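Local atomic coordinates of glutamyl-tRNA(Gln) amidotransferase subunit B, mitochondrial (Saccharomyces cerevisiae, PDB entry 4N0H), a protein that forms one subunit of a mitochondrial amidotransferase assembly, its chain folded largely as the catalytic domain of the GatB/GatE family. Residues F70-S75 against R109-G114; F88-Y93 against Y102-H107; G134-Q139 against E171-P176. One frame throughout, in Å; residues are numbered along the deposited sequence.

How the contacts relate
Contacts 1, 2 and 3 all reach one mixed sheet, but contact 1 joins it by side-chain packing and contacts 2 and 3 mainly by backbone bonds. Contact 1 is buried, with F111, at the irregular break in strand 102-120, set against helix 65-78 without a hydrogen bond between the segments. Contact 2 uses the start of the same strand, pairing it with 89-92 in a hairpin; it is buried too, partly by another protein chain. Contact 3, partly buried, pairs strands 130-142 and 168-174. Strand 130-142 neighbours 102-120, and A112 O probably accepts a hydrogen bond from L138 N, tying contact 1 to contact 3; the centres of the two lie about 10 Å apart.

Contact 1: F70-S75 against R109-G114; sequences FAMKLS and RPFARG
F111 carries this contact: its ring lies against the helical turn A71-S75, with A71 over one face and S75 at the rim. The methyl of A71 lies over the face, 15° off the ring normal and offset toward the rim, CB being 3.8 Å from the F111 ring centroid, a CH-pi contact. The phenylalanine extends from its loop to the helix because chi1 (-174°) sets CG opposite the backbone N. S75 meets the same ring at its edge, OG standing 3.5 Å from F111 CE1 and near the ring plane. S75 OG also lies 3.5 Å from A112 CB. Its polarity is spent inside the helix, where S75 OG donates to A71 O over 2.8 Å. That carbonyl accepts S75 N as well, the two donors arriving from opposite faces of its plane. M72 adds its CG at the ring edge, 4.0 Å from F111 CZ, the two side chains crossing at about a right angle. L138 of strand 130-142 is faced by both F111 and A112, a classic beta bulge, and it also touches S75. Helix 65-78 is thus packed against the sheet at an irregular point of strand 102-120. Since the serine hydroxyl is turned back onto its own helix, a polar group can sit beside an aromatic edge in a buried interface, and cohesion between the segments rests on apolar and CH-pi contacts.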
loop_
_atom_site.group_PDB
_atom_site.type_symbol
_atom_site.label_atom_id
_atom_site.label_comp_id
_atom_site.label_asym_id
_atom_site.label_seq_id
_atom_site.Cartn_x
_atom_site.Cartn_y
_atom_site.Cartn_z
ATOM N N PHE B 70 15.670 -17.367 12.203
ATOM C CA PHE B 70 15.057 -18.653 12.499
ATOM C C PHE B 70 14.841 -19.433 11.208
ATOM O O PHE B 70 15.140 -20.621 11.140
ATOM C CB PHE B 70 13.724 -18.482 13.241
ATOM C CG PHE B 70 13.869 -18.209 14.717
ATOM C CD1 PHE B 70 15.061 -17.737 15.242
ATOM C CD2 PHE B 70 12.805 -18.429 15.580
ATOM C CE1 PHE B 70 15.190 -17.483 16.600
ATOM C CE2 PHE B 70 12.922 -18.177 16.944
ATOM C CZ PHE B 70 14.117 -17.705 17.453
ATOM N N ALA B 71 14.336 -18.758 10.180
ATOM C CA ALA B 71 14.121 -19.414 8.893
ATOM C C ALA B 71 15.442 -19.863 8.247
ATOM O O ALA B 71 15.493 -20.882 7.554
ATOM C CB ALA B 71 13.339 -18.519 7.956
ATOM N N MET B 72 16.503 -19.093 8.468
ATOM C CA MET B 72 17.834 -19.480 7.998
ATOM C C MET B 72 18.294 -20.792 8.634
ATOM O O MET B 72 18.755 -21.700 7.942
ATOM C CB MET B 72 18.852 -18.379 8.293
ATOM C CG MET B 72 19.125 -17.466 7.111
ATOM S SD MET B 72 19.796 -18.409 5.728
ATOM C CE MET B 72 20.207 -17.090 4.605
ATOM N N LYS B 73 18.158 -20.886 9.952
ATOM C CA LYS B 73 18.595 -22.074 10.679
ATOM C C LYS B 73 17.860 -23.321 10.194
ATOM O O LYS B 73 18.466 -24.384 10.016
ATOM C CB LYS B 73 18.422 -21.889 12.190
ATOM C CG LYS B 73 19.204 -20.712 12.752
ATOM C CD LYS B 73 19.020 -20.564 14.256
ATOM C CE LYS B 73 19.778 -21.634 15.013
ATOM N NZ LYS B 73 19.595 -21.515 16.490
ATOM N N LEU B 74 16.561 -23.182 9.949
ATOM C CA LEU B 74 15.772 -24.304 9.452
ATOM C C LEU B 74 16.187 -24.706 8.035
ATOM O O LEU B 74 16.322 -25.890 7.745
ATOM C CB LEU B 74 14.277 -23.985 9.494
ATOM C CG LEU B 74 13.390 -25.121 8.991
ATOM C CD1 LEU B 74 13.602 -26.391 9.826
ATOM C CD2 LEU B 74 11.932 -24.700 8.996
ATOM N N SER B 75 16.384 -23.722 7.160
ATOM C CA SER B 75 16.789 -23.990 5.779
ATOM C C SER B 75 18.118 -24.736 5.744
ATOM O O SER B 75 18.286 -25.688 4.986
ATOM C CB SER B 75 16.918 -22.688 4.984
ATOM O OG SER B 75 15.716 -21.939 5.018
ATOM N N ARG B 109 7.173 -16.025 -3.974
ATOM C CA ARG B 109 8.608 -16.191 -3.756
ATOM C C ARG B 109 8.908 -16.614 -2.320
ATOM O O ARG B 109 9.135 -15.775 -1.451
ATOM C CB ARG B 109 9.359 -14.899 -4.090
ATOM C CG ARG B 109 9.126 -14.386 -5.507
ATOM C CD ARG B 109 10.186 -13.371 -5.902
ATOM N NE ARG B 109 11.532 -13.925 -5.753
ATOM C CZ ARG B 109 12.156 -14.638 -6.687
ATOM N NH1 ARG B 109 11.557 -14.887 -7.846
ATOM N NH2 ARG B 109 13.378 -15.102 -6.464
ATOM N N PRO B 110 8.911 -17.929 -2.072
ATOM C CA PRO B 110 9.140 -18.481 -0.734
ATOM C C PRO B 110 10.574 -18.258 -0.261
ATOM O O PRO B 110 11.469 -18.026 -1.081
ATOM C CB PRO B 110 8.849 -19.978 -0.917
ATOM C CG PRO B 110 9.088 -20.233 -2.372
ATOM C CD PRO B 110 8.653 -18.978 -3.072
ATOM N N PHE B 111 10.776 -18.315 1.053
ATOM C CA PHE B 111 12.090 -18.096 1.650
ATOM C C PHE B 111 13.142 -19.085 1.141
ATOM O O PHE B 111 14.278 -18.702 0.874
ATOM C CB PHE B 111 12.011 -18.164 3.182
ATOM C CG PHE B 111 13.304 -17.800 3.872
ATOM C CD1 PHE B 111 14.208 -18.784 4.252
ATOM C CD2 PHE B 111 13.622 -16.474 4.123
ATOM C CE1 PHE B 111 15.399 -18.449 4.880
ATOM C CE2 PHE B 111 14.811 -16.131 4.753
ATOM C CZ PHE B 111 15.702 -17.119 5.126
ATOM N N ALA B 112 12.761 -20.354 1.024
ATOM C CA ALA B 112 13.678 -21.397 0.572
ATOM C C ALA B 112 12.953 -22.482 -0.208
ATOM O O ALA B 112 11.739 -22.653 -0.085
ATOM C CB ALA B 112 14.421 -22.012 1.758
ATOM N N ARG B 113 13.709 -23.214 -1.014
ATOM C CA ARG B 113 13.162 -24.335 -1.762
ATOM C C ARG B 113 14.103 -25.530 -1.675
ATOM O O ARG B 113 15.297 -25.380 -1.396
ATOM C CB ARG B 113 12.924 -23.945 -3.222
ATOM C CG ARG B 113 11.722 -23.029 -3.432
ATOM C CD ARG B 113 11.620 -22.561 -4.879
ATOM N NE ARG B 113 12.480 -21.410 -5.153
ATOM C CZ ARG B 113 12.884 -21.049 -6.369
ATOM N NH1 ARG B 113 12.520 -21.756 -7.431
ATOM N NH2 ARG B 113 13.661 -19.985 -6.525
ATOM N N GLY B 114 13.560 -26.719 -1.908
ATOM C CA GLY B 114 14.350 -27.933 -1.845
ATOM C C GLY B 114 14.665 -28.317 -0.415
ATOM O O GLY B 114 14.049 -27.815 0.527
#

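Contact 2: F88-Y93 against Y102-H107; sequences FDRKHY and YQLTQH
R90 and Y102 meet on one side of a two-stranded pairing whose backbone bonds come in two reciprocal sets. D89 N gives a nearly straight bond to T105 O (2.6 Å), and T105 N returns one to D89 O. K91 and Q103 exchange the second set, K91 N reaching Q103 O at 2.8 Å. R90-L104 and H92-Y102 are the non-hydrogen-bonded pairs. Among side-chain polar contacts, D89 OD1 takes a weak bond from H107 N (2.8 Å, 122° at the hydrogen) and a further one from Y108 N, so the carboxylate gathers backbone N-H groups where the pairing ends. The aromatic contacts centre on Y102. It has its CG between the backbone N and the carbonyl carbon (chi1 58°), and R90 runs out extended over one face of the ring: CD lies 3.6 Å from the Y102 ring centroid, and the guanidinium is only 13° from parallel with the ring. Y102 OH stands over the guanidinium centre, 3.3 Å from R90 CZ, without a hydrogen bond. The arginine's polar end is engaged by D288 in a salt bridge and by polar side chains of another protein chain. H92 runs alongside Y102, CD2 being 3.6 Å from Y102 CB. Farther along, Q106 CG lies over a face of the F88 ring, 3.8 Å from F88 CE2, while its OE1 is bonded to I140 N. Such reciprocal pairing across a short connection is that of an antiparallel beta hairpin, here joined to strand 286-287 through 89-92.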
loop_
_atom_site.group_PDB
_atom_site.type_symbol
_atom_site.label_atom_id
_atom_site.label_comp_id
_atom_site.label_asym_id
_atom_site.label_seq_id
_atom_site.Cartn_x
_atom_site.Cartn_y
_atom_site.Cartn_z
ATOM N N PHE B 88 6.909 -10.875 0.511
ATOM C CA PHE B 88 5.629 -11.185 1.120
ATOM C C PHE B 88 4.492 -10.722 0.222
ATOM O O PHE B 88 4.566 -9.651 -0.377
ATOM C CB PHE B 88 5.519 -10.528 2.496
ATOM C CG PHE B 88 6.421 -11.137 3.523
ATOM C CD1 PHE B 88 7.694 -10.639 3.730
ATOM C CD2 PHE B 88 6.004 -12.228 4.264
ATOM C CE1 PHE B 88 8.529 -11.209 4.672
ATOM C CE2 PHE B 88 6.838 -12.802 5.207
ATOM C CZ PHE B 88 8.098 -12.292 5.410
ATOM N N ASP B 89 3.441 -11.529 0.139
ATOM C CA ASP B 89 2.272 -11.192 -0.666
ATOM C C ASP B 89 1.030 -11.143 0.211
ATOM O O ASP B 89 1.002 -11.733 1.287
ATOM C CB ASP B 89 2.073 -12.219 -1.782
ATOM C CG ASP B 89 3.375 -12.584 -2.475
ATOM O OD1 ASP B 89 3.830 -13.740 -2.315
ATOM O OD2 ASP B 89 3.947 -11.711 -3.172
ATOM N N ARG B 90 0.007 -10.438 -0.256
ATOM C CA ARG B 90 -1.255 -10.335 0.466
ATOM C C ARG B 90 -2.258 -11.370 -0.034
ATOM O O ARG B 90 -2.573 -11.420 -1.224
ATOM C CB ARG B 90 -1.842 -8.933 0.308
ATOM C CG ARG B 90 -0.927 -7.837 0.816
ATOM C CD ARG B 90 -1.546 -6.463 0.636
ATOM N NE ARG B 90 -0.710 -5.422 1.223
ATOM C CZ ARG B 90 -0.980 -4.122 1.148
ATOM N NH1 ARG B 90 -2.066 -3.708 0.513
ATOM N NH2 ARG B 90 -0.168 -3.236 1.712
ATOM N N LYS B 91 -2.747 -12.196 0.885
ATOM C CA LYS B 91 -3.771 -13.187 0.589
ATOM C C LYS B 91 -5.086 -12.661 1.148
ATOM O O LYS B 91 -5.260 -12.606 2.363
ATOM C CB LYS B 91 -3.405 -14.525 1.237
ATOM C CG LYS B 91 -4.454 -15.624 1.094
ATOM C CD LYS B 91 -4.023 -16.877 1.854
ATOM C CE LYS B 91 -5.014 -18.016 1.680
ATOM N NZ LYS B 91 -4.527 -19.259 2.353
ATOM N N HIS B 92 -6.002 -12.269 0.265
ATOM C CA HIS B 92 -7.188 -11.509 0.667
ATOM C C HIS B 92 -8.412 -12.371 1.003
ATOM O O HIS B 92 -8.813 -13.227 0.208
ATOM C CB HIS B 92 -7.586 -10.506 -0.425
ATOM C CG HIS B 92 -6.554 -9.452 -0.704
ATOM N ND1 HIS B 92 -5.623 -9.570 -1.714
ATOM C CD2 HIS B 92 -6.325 -8.252 -0.119
ATOM C CE1 HIS B 92 -4.859 -8.491 -1.735
ATOM N NE2 HIS B 92 -5.261 -7.678 -0.774
ATOM N N TYR B 93 -8.989 -12.126 2.179
ATOM C CA TYR B 93 -10.322 -12.617 2.540
ATOM C C TYR B 93 -10.819 -11.957 3.830
ATOM O O TYR B 93 -10.025 -11.447 4.619
ATOM C CB TYR B 93 -10.352 -14.144 2.665
ATOM C CG TYR B 93 -9.484 -14.710 3.764
ATOM C CD1 TYR B 93 -8.141 -14.992 3.541
ATOM C CD2 TYR B 93 -10.013 -14.982 5.020
ATOM C CE1 TYR B 93 -7.343 -15.520 4.544
ATOM C CE2 TYR B 93 -9.229 -15.509 6.029
ATOM C CZ TYR B 93 -7.895 -15.775 5.787
ATOM O OH TYR B 93 -7.116 -16.298 6.793
ATOM N N TYR B 102 -6.476 -9.259 4.993
ATOM C CA TYR B 102 -5.577 -10.127 4.252
ATOM C C TYR B 102 -4.493 -10.667 5.175
ATOM O O TYR B 102 -4.244 -10.117 6.251
ATOM C CB TYR B 102 -4.952 -9.403 3.050
ATOM C CG TYR B 102 -4.173 -8.141 3.377
ATOM C CD1 TYR B 102 -2.854 -8.204 3.821
ATOM C CD2 TYR B 102 -4.746 -6.886 3.209
ATOM C CE1 TYR B 102 -2.131 -7.048 4.110
ATOM C CE2 TYR B 102 -4.035 -5.723 3.490
ATOM C CZ TYR B 102 -2.729 -5.810 3.934
ATOM O OH TYR B 102 -2.030 -4.662 4.215
ATOM N N GLN B 103 -3.873 -11.762 4.753
ATOM C CA GLN B 103 -2.751 -12.349 5.469
ATOM C C GLN B 103 -1.484 -12.119 4.657
ATOM O O GLN B 103 -1.497 -12.263 3.436
ATOM C CB GLN B 103 -2.978 -13.852 5.649
ATOM C CG GLN B 103 -1.796 -14.589 6.264
ATOM C CD GLN B 103 -1.870 -16.096 6.060
ATOM O OE1 GLN B 103 -1.487 -16.871 6.935
ATOM N NE2 GLN B 103 -2.355 -16.516 4.898
ATOM N N LEU B 104 -0.399 -11.744 5.327
ATOM C CA LEU B 104 0.904 -11.662 4.678
ATOM C C LEU B 104 1.580 -13.027 4.687
ATOM O O LEU B 104 1.695 -13.670 5.732
ATOM C CB LEU B 104 1.788 -10.617 5.354
ATOM C CG LEU B 104 1.402 -9.174 5.040
ATOM C CD1 LEU B 104 2.120 -8.199 5.970
ATOM C CD2 LEU B 104 1.718 -8.863 3.576
ATOM N N THR B 105 2.009 -13.464 3.510
ATOM C CA THR B 105 2.570 -14.796 3.320
ATOM C C THR B 105 3.456 -14.774 2.084
ATOM O O THR B 105 3.327 -13.895 1.246
ATOM C CB THR B 105 1.461 -15.861 3.141
ATOM O OG1 THR B 105 2.056 -17.157 2.985
ATOM C CG2 THR B 105 0.600 -15.552 1.927
ATOM N N GLN B 106 4.358 -15.738 1.972
ATOM C CA GLN B 106 5.271 -15.773 0.836
ATOM C C GLN B 106 4.780 -16.716 -0.254
ATOM O O GLN B 106 5.297 -17.821 -0.410
ATOM C CB GLN B 106 6.665 -16.178 1.295
ATOM C CG GLN B 106 7.201 -15.321 2.417
ATOM C CD GLN B 106 8.672 -15.564 2.660
ATOM O OE1 GLN B 106 9.068 -16.647 3.090
ATOM N NE2 GLN B 106 9.496 -14.561 2.363
ATOM N N HIS B 107 3.787 -16.265 -1.011
ATOM C CA HIS B 107 3.156 -17.088 -2.036
ATOM C C HIS B 107 4.019 -17.263 -3.288
ATOM O O HIS B 107 4.374 -18.384 -3.652
ATOM C CB HIS B 107 1.788 -16.506 -2.408
ATOM C CG HIS B 107 1.074 -17.274 -3.476
ATOM N ND1 HIS B 107 0.933 -16.804 -4.764
ATOM C CD2 HIS B 107 0.460 -18.481 -3.449
ATOM C CE1 HIS B 107 0.266 -17.688 -5.484
ATOM N NE2 HIS B 107 -0.033 -18.714 -4.709
#

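Contact 3: G134-Q139 against E171-P176; sequences GILQLQ and ELVTKP
E171 opens the pairing with Q139 by two backbone bonds, E171 N to Q139 O at 2.7 Å and Q139 N to E171 O. Their side chains run alongside one another and point the same way, but the amide and carboxylate planes stand 71° apart. The carboxylate of E171 lies close to that of E141. L172, on the other face together with L138, sends its CD2 to I135 CD1 (3.9 Å) and crosses the isoleucine at about a right angle. Helix 65-78 lies against that face, L78 touching both leucines. V173 is where the pairing loses its regularity. Its N-H makes a nearly straight bond to Q137 O (3.1 Å), while V173 O receives L136 N at 2.6 Å, in the carbonyl plane, and more weakly Q137 N. L136 and Q137 thus both face V173, a classic beta bulge; L136 CD1 also lies 3.9 Å from V173 CG1. T174 turns its side chain from the neighbouring strand, yet its CB still meets G134 O. T174 OG1 donates to K175 O and is also hydrogen-bonded with L18 N of strand 14-23. K175 closes the contact with its own N-H, bonded to G134 O at 2.8 Å from above the carbonyl plane. A bend at chi2 (138°) lays its aliphatic chain along G134, CD being 3.7 Å from G134 C, and carries NZ to a weak bond with I135 O. The chemistry implies a junction held chiefly by main-chain hydrogen bonds, in which one carbonyl serving two donors absorbs the extra residue of the bulge.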
loop_
_atom_site.group_PDB
_atom_site.type_symbol
_atom_site.label_atom_id
_atom_site.label_comp_id
_atom_site.label_asym_id
_atom_site.label_seq_id
_atom_site.Cartn_x
_atom_site.Cartn_y
_atom_site.Cartn_z
ATOM N N GLY B 134 11.634 -35.400 0.551
ATOM C CA GLY B 134 11.997 -34.124 -0.036
ATOM C C GLY B 134 11.112 -32.977 0.416
ATOM O O GLY B 134 9.915 -33.153 0.653
ATOM N N ILE B 135 11.705 -31.794 0.537
ATOM C CA ILE B 135 10.961 -30.590 0.887
ATOM C C ILE B 135 10.720 -29.747 -0.362
ATOM O O ILE B 135 11.647 -29.480 -1.125
ATOM C CB ILE B 135 11.723 -29.738 1.922
ATOM C CG1 ILE B 135 12.136 -30.594 3.125
ATOM C CG2 ILE B 135 10.886 -28.543 2.362
ATOM C CD1 ILE B 135 10.972 -31.218 3.868
ATOM N N LEU B 136 9.474 -29.342 -0.578
ATOM C CA LEU B 136 9.138 -28.492 -1.712
ATOM C C LEU B 136 9.634 -27.079 -1.434
ATOM O O LEU B 136 10.454 -26.533 -2.176
ATOM C CB LEU B 136 7.621 -28.470 -1.933
ATOM C CG LEU B 136 7.025 -28.199 -3.322
ATOM C CD1 LEU B 136 5.527 -27.958 -3.201
ATOM C CD2 LEU B 136 7.686 -27.040 -4.048
ATOM N N GLN B 137 9.126 -26.488 -0.357
ATOM C CA GLN B 137 9.461 -25.113 -0.025
ATOM C C GLN B 137 9.208 -24.775 1.440
ATOM O O GLN B 137 8.607 -25.550 2.189
ATOM C CB GLN B 137 8.675 -24.151 -0.915
ATOM C CG GLN B 137 7.174 -24.232 -0.719
ATOM C CD GLN B 137 6.416 -23.462 -1.776
ATOM O OE1 GLN B 137 5.502 -22.702 -1.468
ATOM N NE2 GLN B 137 6.790 -23.659 -3.038
ATOM N N LEU B 138 9.657 -23.585 1.819
ATOM C CA LEU B 138 9.638 -23.122 3.192
ATOM C C LEU B 138 9.180 -21.666 3.141
ATOM O O LEU B 138 9.789 -20.858 2.445
ATOM C CB LEU B 138 11.061 -23.227 3.735
ATOM C CG LEU B 138 11.402 -23.273 5.216
ATOM C CD1 LEU B 138 12.679 -24.084 5.389
ATOM C CD2 LEU B 138 11.585 -21.868 5.755
ATOM N N GLN B 139 8.099 -21.335 3.847
ATOM C CA GLN B 139 7.518 -19.988 3.770
ATOM C C GLN B 139 7.325 -19.346 5.144
ATOM O O GLN B 139 6.945 -20.015 6.100
ATOM C CB GLN B 139 6.158 -20.024 3.060
ATOM C CG GLN B 139 6.198 -20.459 1.606
ATOM C CD GLN B 139 4.822 -20.447 0.955
ATOM O OE1 GLN B 139 3.799 -20.334 1.634
ATOM N NE2 GLN B 139 4.794 -20.552 -0.371
ATOM N N GLU B 171 5.716 -22.152 7.274
ATOM C CA GLU B 171 5.024 -23.266 6.649
ATOM C C GLU B 171 6.026 -24.096 5.868
ATOM O O GLU B 171 6.741 -23.577 5.009
ATOM C CB GLU B 171 3.909 -22.788 5.720
ATOM C CG GLU B 171 3.186 -23.931 5.018
ATOM C CD GLU B 171 2.171 -23.460 3.989
ATOM O OE1 GLU B 171 1.738 -24.289 3.159
ATOM O OE2 GLU B 171 1.798 -22.269 4.011
ATOM N N LEU B 172 6.078 -25.387 6.175
ATOM C CA LEU B 172 6.932 -26.313 5.448
ATOM C C LEU B 172 6.075 -27.241 4.601
ATOM O O LEU B 172 5.171 -27.902 5.110
ATOM C CB LEU B 172 7.801 -27.114 6.422
ATOM C CG LEU B 172 8.731 -28.182 5.840
ATOM C CD1 LEU B 172 10.060 -28.169 6.559
ATOM C CD2 LEU B 172 8.096 -29.563 5.923
ATOM N N VAL B 173 6.350 -27.280 3.304
ATOM C CA VAL B 173 5.632 -28.179 2.413
ATOM C C VAL B 173 6.573 -29.255 1.872
ATOM O O VAL B 173 7.592 -28.949 1.244
ATOM C CB VAL B 173 4.989 -27.418 1.244
ATOM C CG1 VAL B 173 4.081 -28.343 0.441
ATOM C CG2 VAL B 173 4.209 -26.224 1.759
ATOM N N THR B 174 6.239 -30.515 2.128
ATOM C CA THR B 174 7.029 -31.623 1.609
ATOM C C THR B 174 6.545 -31.996 0.216
ATOM O O THR B 174 5.443 -31.630 -0.189
ATOM C CB THR B 174 6.917 -32.875 2.501
ATOM O OG1 THR B 174 5.655 -33.513 2.274
ATOM C CG2 THR B 174 7.041 -32.509 3.969
ATOM N N LYS B 175 7.377 -32.723 -0.519
ATOM C CA LYS B 175 6.945 -33.348 -1.758
ATOM C C LYS B 175 6.094 -34.559 -1.384
ATOM O O LYS B 175 6.158 -35.028 -0.248
ATOM C CB LYS B 175 8.163 -33.751 -2.591
ATOM C CG LYS B 175 8.830 -32.568 -3.277
ATOM C CD LYS B 175 10.344 -32.647 -3.211
ATOM C CE LYS B 175 10.982 -31.385 -3.776
ATOM N NZ LYS B 175 12.460 -31.368 -3.586
ATOM N N PRO B 176 5.275 -35.061 -2.324
ATOM C CA PRO B 176 4.426 -36.219 -2.010
ATOM C C PRO B 176 5.221 -37.520 -1.888
ATOM O O PRO B 176 4.911 -38.489 -2.579
ATOM C CB PRO B 176 3.483 -36.301 -3.219
ATOM C CG PRO B 176 3.575 -34.968 -3.889
ATOM C CD PRO B 176 4.971 -34.500 -3.650
#